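Local coordinates for protein telomerase reverse transcriptase (Candida tropicalis MYA-3404, PDB 6ZD1) that probably elongates telomeres as a reverse transcriptase, copying a template within the telomerase RNA into simple DNA repeats at chromosome ends, at residues 133-138 with 153-157; 332-338 with 538-544; 216-220 with 454-460; 386-390 with 653-657. All blocks are in the same frame, centred on the assembly; numbering follows the deposited sequence.

The four contacts are strung across the chain. Interaction 1 lies in the putative RNA-binding domain and closes before the others open. Interactions 2 and 3 lie in the reverse transcriptase region, with centres about 41 Å apart, in different sheets: interaction 2 pairs edge strand 539-541 with its inner neighbour 334-339 in a four-stranded antiparallel sheet, interaction 3 likewise pairs 217-220 with 454-458 in a five-stranded mixed sheet. Interaction 4 ties strand 389-390 to helix 642-664, its centre about 29 Å from that of interaction 1. Interactions 2 to 4, whose segments alternate along the sequence, each join parts 200 or more residues apart; 4 links the reverse transcriptase region to the C-terminal helices.

Interaction 1 of 4, residues 133-138 with 153-157; sequences IKLSKF and FQIRK
Two hydrogen bonds, both given by lysine ammonium groups, bridge residues 133-138 and 153-157. Lys-157 NZ reaches Ile-133 O at 2.7 Å, tilted from the carbonyl plane, and its chain is extended beyond CG, which carries the amine across the gap. In the reverse direction, Lys-134 NZ donates to the amide oxygen OE1 of Gln-154 at 2.9 Å, again tilted from the plane of its acceptor. The two lysine side chains cross at about a right angle, so that Lys-157 NZ lies 3.4 Å from Lys-134 CE. Like charges are therefore close, with Lys-134 NZ and Lys-157 NZ 3.7 Å apart; this may favour loss of a proton from one of them, while the two acceptor oxygens offset part of the cost. All of this sits at the protein surface, within one long, partly disordered loop between helices 126-129 and 158-179 of the putative telomerase RNA-binding domain, where the first segment winds through successive inverse gamma turns centred on Ser-136 and Lys-137. The apolar part is an offset edge-to-face pair. Phe-153, its CG anti to the backbone N (chi1 -174°), directs the edge of its ring at the face of Phe-138, with ring planes 76° apart and centroids separated by 5.3 Å. The closest carbons are Phe-153 CE2 and Phe-138 CE1, at 3.4 Å. Lys-134 NZ also lies obliquely near Phe-153 CD1.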
# COMPACT_ATOMS: atom_id res chain seq x y z
N ILE A 133 -30.28 -17.51 9.23
CA ILE A 133 -31.44 -17.75 8.37
C ILE A 133 -32.77 -17.13 8.78
O ILE A 133 -33.28 -16.24 8.09
CB ILE A 133 -31.59 -19.28 8.23
CG1 ILE A 133 -31.24 -19.96 9.57
CG2 ILE A 133 -30.68 -19.81 7.12
CD1 ILE A 133 -30.54 -21.31 9.44
N LYS A 134 -33.33 -17.53 9.92
CA LYS A 134 -34.68 -17.08 10.29
C LYS A 134 -34.82 -16.64 11.73
O LYS A 134 -35.74 -15.87 12.04
CB LYS A 134 -35.71 -18.19 10.04
CG LYS A 134 -35.95 -18.52 8.58
CD LYS A 134 -37.14 -17.77 7.99
CE LYS A 134 -37.16 -17.98 6.48
NZ LYS A 134 -38.27 -17.27 5.78
N LEU A 135 -33.94 -17.10 12.62
CA LEU A 135 -34.13 -16.98 14.06
C LEU A 135 -34.12 -15.54 14.54
O LEU A 135 -34.38 -15.31 15.73
CB LEU A 135 -33.07 -17.83 14.77
CG LEU A 135 -33.16 -19.33 14.44
CD1 LEU A 135 -32.03 -20.12 15.08
CD2 LEU A 135 -34.51 -19.91 14.86
N SER A 136 -33.82 -14.58 13.66
CA SER A 136 -33.96 -13.16 13.98
C SER A 136 -35.41 -12.79 13.71
O SER A 136 -35.77 -12.31 12.64
CB SER A 136 -33.00 -12.32 13.13
OG SER A 136 -31.68 -12.83 13.13
N LYS A 137 -36.26 -13.00 14.72
CA LYS A 137 -37.69 -12.72 14.60
C LYS A 137 -37.93 -11.22 14.73
O LYS A 137 -38.47 -10.71 15.72
CB LYS A 137 -38.47 -13.51 15.65
CG LYS A 137 -38.15 -15.00 15.72
CD LYS A 137 -38.72 -15.79 14.54
CE LYS A 137 -38.45 -17.29 14.70
NZ LYS A 137 -39.12 -18.12 13.65
N PHE A 138 -37.53 -10.49 13.68
CA PHE A 138 -37.56 -9.03 13.67
C PHE A 138 -36.73 -8.47 14.84
O PHE A 138 -37.25 -7.82 15.75
CB PHE A 138 -38.99 -8.49 13.69
CG PHE A 138 -39.87 -9.05 12.60
CD1 PHE A 138 -39.84 -8.50 11.33
CD2 PHE A 138 -40.72 -10.12 12.85
CE1 PHE A 138 -40.65 -9.01 10.33
CE2 PHE A 138 -41.52 -10.63 11.85
CZ PHE A 138 -41.49 -10.08 10.59
N PHE A 153 -40.81 -12.08 2.61
CA PHE A 153 -40.00 -11.83 3.79
C PHE A 153 -38.51 -11.81 3.46
O PHE A 153 -37.71 -11.30 4.26
CB PHE A 153 -40.29 -12.89 4.87
CG PHE A 153 -39.59 -12.63 6.19
CD1 PHE A 153 -38.58 -13.48 6.63
CD2 PHE A 153 -39.96 -11.56 6.99
CE1 PHE A 153 -37.95 -13.25 7.84
CE2 PHE A 153 -39.32 -11.34 8.20
CZ PHE A 153 -38.32 -12.18 8.62
N GLN A 154 -38.13 -12.32 2.28
CA GLN A 154 -36.72 -12.39 1.90
C GLN A 154 -36.25 -11.08 1.27
O GLN A 154 -35.21 -10.54 1.66
CB GLN A 154 -36.49 -13.56 0.95
CG GLN A 154 -37.18 -14.84 1.40
CD GLN A 154 -36.84 -15.22 2.83
OE1 GLN A 154 -37.72 -15.28 3.69
NE2 GLN A 154 -35.57 -15.48 3.09
N ILE A 155 -36.98 -10.58 0.27
CA ILE A 155 -36.60 -9.29 -0.29
C ILE A 155 -36.84 -8.17 0.72
O ILE A 155 -36.21 -7.11 0.64
CB ILE A 155 -37.33 -9.06 -1.62
CG1 ILE A 155 -37.08 -10.24 -2.57
CG2 ILE A 155 -36.89 -7.77 -2.29
CD1 ILE A 155 -37.60 -10.03 -3.97
N ARG A 156 -37.73 -8.40 1.70
CA ARG A 156 -37.86 -7.52 2.85
C ARG A 156 -36.97 -7.95 4.02
O ARG A 156 -37.11 -7.42 5.12
CB ARG A 156 -39.32 -7.44 3.30
CG ARG A 156 -40.21 -6.90 2.19
CD ARG A 156 -41.37 -6.06 2.71
NE ARG A 156 -41.86 -5.18 1.66
CZ ARG A 156 -43.04 -4.58 1.67
NH1 ARG A 156 -43.89 -4.79 2.67
NH2 ARG A 156 -43.39 -3.80 0.66
N LYS A 157 -36.08 -8.92 3.80
CA LYS A 157 -34.96 -9.18 4.69
C LYS A 157 -33.75 -8.32 4.35
O LYS A 157 -32.74 -8.39 5.06
CB LYS A 157 -34.55 -10.66 4.64
CG LYS A 157 -34.79 -11.45 5.91
CD LYS A 157 -34.88 -12.93 5.57
CE LYS A 157 -34.72 -13.82 6.79
NZ LYS A 157 -35.23 -15.20 6.51

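Interaction 2 of 4, residues 332-338 with 538-544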
# COMPACT_ATOMS: atom_id res chain seq x y z
N VAL A 332 33.32 -18.92 -12.92
CA VAL A 332 33.25 -18.56 -11.51
C VAL A 332 32.83 -17.10 -11.42
O VAL A 332 33.47 -16.22 -12.01
CB VAL A 332 34.59 -18.80 -10.81
CG1 VAL A 332 34.51 -18.39 -9.35
CG2 VAL A 332 34.99 -20.27 -10.93
N LEU A 333 31.74 -16.84 -10.71
CA LEU A 333 31.13 -15.52 -10.64
C LEU A 333 31.26 -14.95 -9.24
O LEU A 333 31.18 -15.69 -8.25
CB LEU A 333 29.66 -15.56 -11.05
CG LEU A 333 29.42 -15.97 -12.50
CD1 LEU A 333 27.94 -16.12 -12.77
CD2 LEU A 333 30.03 -14.95 -13.44
N TYR A 334 31.47 -13.64 -9.16
CA TYR A 334 31.58 -12.93 -7.90
C TYR A 334 30.41 -11.97 -7.78
O TYR A 334 30.02 -11.33 -8.76
CB TYR A 334 32.91 -12.15 -7.83
CG TYR A 334 34.11 -12.99 -8.20
CD1 TYR A 334 34.41 -13.25 -9.54
CD2 TYR A 334 34.95 -13.51 -7.23
CE1 TYR A 334 35.50 -14.02 -9.89
CE2 TYR A 334 36.04 -14.28 -7.57
CZ TYR A 334 36.31 -14.53 -8.90
OH TYR A 334 37.40 -15.29 -9.25
N MSE A 335 29.82 -11.90 -6.60
CA MSE A 335 28.69 -11.00 -6.42
C MSE A 335 28.67 -10.30 -5.07
O MSE A 335 29.11 -10.85 -4.05
CB MSE A 335 27.38 -11.73 -6.64
CG MSE A 335 27.19 -12.96 -5.78
SE MSE A 335 25.50 -13.82 -6.23
CE MSE A 335 25.85 -14.21 -8.10
N ILE A 336 28.15 -9.08 -5.09
CA ILE A 336 28.14 -8.19 -3.94
C ILE A 336 26.78 -7.50 -3.89
O ILE A 336 26.27 -7.05 -4.93
CB ILE A 336 29.29 -7.16 -4.02
CG1 ILE A 336 29.19 -6.12 -2.91
CG2 ILE A 336 29.34 -6.51 -5.40
CD1 ILE A 336 29.85 -6.56 -1.64
N LYS A 337 26.17 -7.46 -2.71
CA LYS A 337 24.95 -6.69 -2.50
C LYS A 337 25.20 -5.64 -1.42
O LYS A 337 25.93 -5.90 -0.45
CB LYS A 337 23.76 -7.58 -2.12
CG LYS A 337 23.72 -8.01 -0.66
CD LYS A 337 22.40 -8.68 -0.32
CE LYS A 337 22.34 -9.03 1.16
NZ LYS A 337 21.06 -9.69 1.51
N PHE A 338 24.59 -4.47 -1.59
CA PHE A 338 24.77 -3.37 -0.65
C PHE A 338 23.57 -2.44 -0.76
O PHE A 338 23.00 -2.28 -1.85
CB PHE A 338 26.09 -2.62 -0.90
CG PHE A 338 26.24 -2.08 -2.30
CD1 PHE A 338 26.74 -2.88 -3.33
CD2 PHE A 338 25.92 -0.77 -2.59
CE1 PHE A 338 26.89 -2.38 -4.62
CE2 PHE A 338 26.07 -0.26 -3.87
CZ PHE A 338 26.56 -1.07 -4.89
N THR A 538 26.32 -5.05 4.02
CA THR A 538 26.98 -5.50 2.80
C THR A 538 27.30 -6.99 2.89
O THR A 538 27.81 -7.47 3.90
CB THR A 538 28.26 -4.69 2.59
OG1 THR A 538 27.93 -3.36 2.18
CG2 THR A 538 29.14 -5.33 1.54
N VAL A 539 26.95 -7.73 1.83
CA VAL A 539 27.19 -9.16 1.76
C VAL A 539 27.89 -9.49 0.45
O VAL A 539 27.48 -9.00 -0.61
CB VAL A 539 25.87 -9.96 1.90
CG1 VAL A 539 26.13 -11.45 1.74
CG2 VAL A 539 25.22 -9.67 3.24
N GLU A 540 28.92 -10.32 0.52
CA GLU A 540 29.70 -10.68 -0.66
C GLU A 540 29.97 -12.18 -0.64
O GLU A 540 30.45 -12.71 0.36
CB GLU A 540 31.03 -9.91 -0.70
CG GLU A 540 31.85 -10.15 -1.96
CD GLU A 540 33.27 -9.64 -1.84
OE1 GLU A 540 34.18 -10.25 -2.46
OE2 GLU A 540 33.49 -8.64 -1.13
N ILE A 541 29.67 -12.85 -1.75
CA ILE A 541 30.02 -14.25 -1.95
C ILE A 541 30.59 -14.41 -3.35
O ILE A 541 30.33 -13.60 -4.25
CB ILE A 541 28.84 -15.21 -1.73
CG1 ILE A 541 27.68 -14.90 -2.68
CG2 ILE A 541 28.36 -15.16 -0.28
CD1 ILE A 541 26.53 -15.87 -2.54
N ASN A 542 31.40 -15.45 -3.53
CA ASN A 542 32.05 -15.72 -4.81
C ASN A 542 31.93 -17.16 -5.28
O ASN A 542 32.11 -17.40 -6.48
CB ASN A 542 33.54 -15.34 -4.74
CG ASN A 542 34.28 -16.03 -3.61
OD1 ASN A 542 33.91 -17.12 -3.18
ND2 ASN A 542 35.32 -15.38 -3.12
N GLY A 543 31.66 -18.12 -4.40
CA GLY A 543 31.56 -19.50 -4.83
C GLY A 543 32.84 -20.04 -5.44
O GLY A 543 32.81 -20.63 -6.52
N GLU A 544 33.97 -19.83 -4.76
CA GLU A 544 35.23 -20.46 -5.13
C GLU A 544 35.46 -21.75 -4.35
O GLU A 544 36.62 -22.13 -4.13
CB GLU A 544 36.40 -19.50 -4.93
CG GLU A 544 36.44 -18.33 -5.90
CD GLU A 544 37.66 -17.45 -5.69
OE1 GLU A 544 38.42 -17.69 -4.73
OE2 GLU A 544 37.87 -16.51 -6.50
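Tyr-334 OH donates to Glu-544 OE2 at 3.0 Å through the less usual anti lone pair of the carboxylate, the one turned away from its other oxygen. The ring and carboxylate planes stand 80° apart, and OE2 lies near the ring plane, at its edge. The bond closes one end of an antiparallel pairing between strands 334-338 and 539-541, the latter the outermost strand of a four-stranded sheet consistent with the reverse transcriptase palm. Met-335 (selenomethionine) and Ile-541 form one hydrogen-bonded pair, Lys-337 and Val-539 the next. The Lys-337 N to Val-539 O bond is 2.9 Å long and almost straight, at 173°. On the face carrying these four residues, the side chains of each pair lie alongside one another and point the same way: Met-335 CG packs on Ile-541 CG1 at 3.7 Å, and Lys-337 CE on Val-539 CG2 at 3.6 Å. Met-551 of strand 550-553 touches all four, while Lys-337 NZ hydrogen-bonds Thr-552 O. On the other face Ile-336 CD1 reaches Thr-538 CG2 at 3.5 Å and also rests against Glu-540 CB; the carboxylate of Glu-540 forms a salt bridge with Lys-518. Beyond the strand, Asn-542 CB meets Tyr-334 CD2 obliquely at 3.4 Å, and Asn-542 OD1 closes an Asx turn by accepting Glu-544 N at 3.1 Å, from above its carbonyl plane.

Interaction 3 of 4, residues 216-220 with 454-460; sequences NLVQV and DLFKRKQ
Leu-217 and Phe-456 meet at about a right angle in the denser part of this contact, Leu-217 CB standing 3.8 Å from Phe-456 CD2. Gln-219 closes on the same ring, with Gln-219 CG 3.5 Å from Phe-456 CE2, Gln-219 CA over one face and the amide plane turned 41° from the ring. Next to them, Leu-217 CD2 packs on Arg-458 CG at 3.8 Å. The backbone is firm here: Lys-457 N donates to Val-218 O at 2.9 Å with a nearly straight 179° angle, Val-218 N returns a bond to Lys-457 O, and past the strand Lys-459 N bonds Asn-216 O. This antiparallel ladder, its two short strands 135° apart and so splayed from strict antiparallel, places strand 217-220 at the edge of a five-stranded mixed sheet, probably in the fingers of the reverse transcriptase, beside strand 454-458, which pairs in turn with 443-446. Other parts are looser. The bond from Val-220 N to Leu-455 O, at 3.2 Å, is weak, and the Lys-459 chain passes the exposed Val-218 at about a right angle, in looser contact. The buried Arg-458 grips Gln-460 O side-on, from NE at 2.9 Å and from NH2 at 3.1 Å, while its NH1 hydrogen-bonds Tyr-212 OH and its NH2 forms a salt bridge with Asp-345. The buried positive charge is thus probably balanced by that aspartate, and its orientation fixed by several acceptors.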
# COMPACT_ATOMS: atom_id res chain seq x y z
N ASN A 216 16.69 15.78 12.50
CA ASN A 216 16.33 15.88 11.09
C ASN A 216 15.53 17.12 10.72
O ASN A 216 15.52 17.48 9.54
CB ASN A 216 15.53 14.64 10.66
CG ASN A 216 16.30 13.36 10.87
OD1 ASN A 216 17.04 12.91 10.00
ND2 ASN A 216 16.12 12.76 12.04
N LEU A 217 14.86 17.77 11.67
CA LEU A 217 13.95 18.86 11.35
C LEU A 217 14.42 20.15 12.00
O LEU A 217 15.33 20.17 12.83
CB LEU A 217 12.52 18.53 11.79
CG LEU A 217 11.95 17.21 11.27
CD1 LEU A 217 10.53 17.01 11.75
CD2 LEU A 217 12.02 17.16 9.75
N VAL A 218 13.77 21.24 11.61
CA VAL A 218 14.03 22.57 12.15
C VAL A 218 12.73 23.36 12.12
O VAL A 218 11.95 23.25 11.17
CB VAL A 218 15.16 23.30 11.38
CG1 VAL A 218 14.80 23.43 9.90
CG2 VAL A 218 15.44 24.65 11.99
N GLN A 219 12.49 24.14 13.18
CA GLN A 219 11.20 24.79 13.36
C GLN A 219 10.96 25.86 12.29
O GLN A 219 11.88 26.32 11.60
CB GLN A 219 11.11 25.44 14.74
CG GLN A 219 10.66 24.50 15.86
CD GLN A 219 9.45 25.03 16.61
OE1 GLN A 219 8.65 25.79 16.05
NE2 GLN A 219 9.31 24.64 17.87
N VAL A 220 9.70 26.26 12.17
CA VAL A 220 9.25 27.31 11.26
C VAL A 220 8.16 28.08 11.98
O VAL A 220 7.27 27.49 12.60
CB VAL A 220 8.73 26.74 9.93
CG1 VAL A 220 8.25 27.86 9.02
CG2 VAL A 220 9.79 25.90 9.22
N ASP A 454 2.85 22.62 16.14
CA ASP A 454 3.90 23.38 15.48
C ASP A 454 4.22 22.81 14.10
O ASP A 454 3.90 21.66 13.78
CB ASP A 454 5.18 23.38 16.32
CG ASP A 454 5.03 24.14 17.61
OD1 ASP A 454 4.41 25.22 17.61
OD2 ASP A 454 5.54 23.65 18.64
N LEU A 455 4.89 23.62 13.28
CA LEU A 455 5.32 23.25 11.94
C LEU A 455 6.84 23.09 11.88
O LEU A 455 7.58 23.91 12.43
CB LEU A 455 4.90 24.30 10.91
CG LEU A 455 3.58 24.05 10.18
CD1 LEU A 455 2.42 24.09 11.16
CD2 LEU A 455 3.40 25.06 9.06
N PHE A 456 7.29 22.05 11.18
CA PHE A 456 8.71 21.75 11.04
C PHE A 456 9.06 21.53 9.57
O PHE A 456 8.25 21.03 8.78
CB PHE A 456 9.10 20.51 11.84
CG PHE A 456 9.21 20.75 13.32
CD1 PHE A 456 8.07 20.92 14.10
CD2 PHE A 456 10.44 20.80 13.94
CE1 PHE A 456 8.17 21.14 15.46
CE2 PHE A 456 10.55 21.02 15.30
CZ PHE A 456 9.41 21.19 16.06
N LYS A 457 10.28 21.91 9.21
CA LYS A 457 10.84 21.69 7.89
C LYS A 457 12.07 20.79 8.00
O LYS A 457 12.67 20.67 9.07
CB LYS A 457 11.22 23.03 7.22
CG LYS A 457 11.49 22.95 5.73
CD LYS A 457 11.96 24.29 5.18
CE LYS A 457 10.86 25.34 5.25
NZ LYS A 457 9.72 25.01 4.35
N ARG A 458 12.43 20.15 6.89
CA ARG A 458 13.57 19.25 6.88
C ARG A 458 14.87 20.02 6.71
O ARG A 458 14.96 20.92 5.87
CB ARG A 458 13.43 18.22 5.76
CG ARG A 458 12.27 17.27 5.95
CD ARG A 458 12.47 16.03 5.11
NE ARG A 458 13.71 15.34 5.48
CZ ARG A 458 13.79 14.44 6.46
NH1 ARG A 458 12.72 14.12 7.16
NH2 ARG A 458 14.95 13.86 6.73
N LYS A 459 15.87 19.69 7.54
CA LYS A 459 17.21 20.21 7.31
C LYS A 459 17.79 19.67 6.01
O LYS A 459 18.45 20.41 5.25
CB LYS A 459 18.13 19.86 8.48
CG LYS A 459 17.69 20.43 9.82
CD LYS A 459 18.50 19.85 10.97
CE LYS A 459 19.99 20.07 10.78
NZ LYS A 459 20.79 19.48 11.89
N GLN A 460 17.58 18.39 5.74
CA GLN A 460 18.09 17.73 4.55
C GLN A 460 17.19 16.53 4.26
O GLN A 460 16.57 15.97 5.16
CB GLN A 460 19.55 17.30 4.74
CG GLN A 460 20.19 16.55 3.58
CD GLN A 460 20.32 17.38 2.32
OE1 GLN A 460 19.35 17.60 1.60
NE2 GLN A 460 21.54 17.85 2.05

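Interaction 4 of 4, residues 386-390 with 653-657; sequences VRTLI and IETTI
The carboxylate of Glu-654 is the flat group that engages residues 386-390, and Leu-389 N comes from above the carboxylate plane, 43° out of it. This N donates to Glu-654 OE2 at 3.1 Å, along a bent path with an N-H...O angle of 139°. The same oxygen is crowded by carbon, with Arg-387 CA at 3.3 Å and Leu-389 CB at 3.5 Å. Thr-388 N is also near OE2, but its angle is too poor for a bond. The Glu-654 chain bends at chi2 (-84°), which brings OE2 up to the backbone of Arg-387 to Leu-389 as the side chain slides past that of Leu-389 in the opposite direction. The guanidinium of Arg-387 stays apart: its extended chain leads off, leaving Arg-387 NE 6.6 Å from Glu-654 OE2, so any electrostatic attraction is long-range. Here a short strand, 389-390, docks on helix 642-664, which probably belongs to the C-terminal thumb of telomerase; the strand pairs antiparallel with 702-703 near the chain end, and Thr-388 and Ile-390 make backbone bonds to Val-704 and Thr-702. Leu-389 supplies the apolar side of the contact by pointing its CB at the helix. Its CD1 rests against two isoleucines one helical turn apart, 3.6 Å from Ile-653 CG2 and 3.7 Å from Ile-657 CG1, and it also packs on the helix backbone at Glu-654 CA. Leu-674 of helix 670-684 touches both Leu-389 and Ile-653, and Ile-703 also packs on Leu-389.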
# COMPACT_ATOMS: atom_id res chain seq x y z
N VAL A 386 -21.29 4.70 -6.18
CA VAL A 386 -20.31 3.65 -5.91
C VAL A 386 -20.38 2.47 -6.89
O VAL A 386 -21.30 2.39 -7.71
CB VAL A 386 -20.44 3.16 -4.46
CG1 VAL A 386 -21.52 2.09 -4.33
CG2 VAL A 386 -19.10 2.69 -3.91
N ARG A 387 -19.38 1.57 -6.83
CA ARG A 387 -19.16 0.48 -7.80
C ARG A 387 -18.82 1.00 -9.20
O ARG A 387 -19.57 0.84 -10.17
CB ARG A 387 -20.36 -0.46 -7.86
CG ARG A 387 -20.69 -1.15 -6.55
CD ARG A 387 -21.90 -2.03 -6.72
NE ARG A 387 -22.31 -2.68 -5.48
CZ ARG A 387 -23.36 -3.49 -5.37
NH1 ARG A 387 -24.11 -3.74 -6.43
NH2 ARG A 387 -23.67 -4.04 -4.20
N THR A 388 -17.66 1.67 -9.26
CA THR A 388 -17.08 2.29 -10.44
C THR A 388 -16.39 1.30 -11.41
O THR A 388 -15.63 1.74 -12.28
CB THR A 388 -16.08 3.35 -10.01
OG1 THR A 388 -14.82 2.73 -9.73
CG2 THR A 388 -16.56 4.08 -8.77
N LEU A 389 -16.59 -0.01 -11.28
CA LEU A 389 -16.12 -0.98 -12.28
C LEU A 389 -17.33 -1.62 -12.94
O LEU A 389 -18.13 -2.28 -12.27
CB LEU A 389 -15.22 -2.05 -11.66
CG LEU A 389 -13.75 -1.67 -11.50
CD1 LEU A 389 -12.99 -2.79 -10.81
CD2 LEU A 389 -13.12 -1.36 -12.86
N ILE A 390 -17.46 -1.44 -14.26
CA ILE A 390 -18.66 -1.80 -15.00
C ILE A 390 -18.28 -2.65 -16.21
O ILE A 390 -17.12 -2.78 -16.58
CB ILE A 390 -19.47 -0.57 -15.46
CG1 ILE A 390 -18.57 0.45 -16.16
CG2 ILE A 390 -20.23 0.03 -14.29
CD1 ILE A 390 -19.33 1.59 -16.82
N ILE A 653 -11.49 -7.93 -8.11
CA ILE A 653 -11.00 -6.85 -8.97
C ILE A 653 -11.45 -5.49 -8.42
O ILE A 653 -10.67 -4.53 -8.40
CB ILE A 653 -11.48 -7.07 -10.41
CG1 ILE A 653 -10.84 -8.33 -10.99
CG2 ILE A 653 -11.14 -5.87 -11.28
CD1 ILE A 653 -11.25 -8.62 -12.41
N GLU A 654 -12.71 -5.39 -7.99
CA GLU A 654 -13.22 -4.13 -7.46
C GLU A 654 -12.45 -3.69 -6.22
O GLU A 654 -12.14 -2.50 -6.06
CB GLU A 654 -14.71 -4.26 -7.13
CG GLU A 654 -15.64 -3.58 -8.12
CD GLU A 654 -15.82 -2.10 -7.84
OE1 GLU A 654 -15.16 -1.58 -6.91
OE2 GLU A 654 -16.63 -1.46 -8.53
N THR A 655 -12.15 -4.62 -5.31
CA THR A 655 -11.43 -4.24 -4.10
C THR A 655 -10.04 -3.71 -4.43
O THR A 655 -9.59 -2.72 -3.84
CB THR A 655 -11.34 -5.43 -3.14
OG1 THR A 655 -12.65 -5.98 -2.93
CG2 THR A 655 -10.77 -4.98 -1.81
N THR A 656 -9.35 -4.35 -5.37
CA THR A 656 -8.01 -3.91 -5.73
C THR A 656 -8.04 -2.51 -6.33
O THR A 656 -7.28 -1.63 -5.92
CB THR A 656 -7.38 -4.90 -6.72
OG1 THR A 656 -7.36 -6.21 -6.14
CG2 THR A 656 -5.96 -4.48 -7.08
N ILE A 657 -8.95 -2.28 -7.28
CA ILE A 657 -9.02 -0.97 -7.92
C ILE A 657 -9.42 0.09 -6.91
O ILE A 657 -8.86 1.19 -6.88
CB ILE A 657 -9.98 -1.01 -9.12
CG1 ILE A 657 -9.46 -1.98 -10.19
CG2 ILE A 657 -10.12 0.37 -9.73
CD1 ILE A 657 -8.11 -1.60 -10.74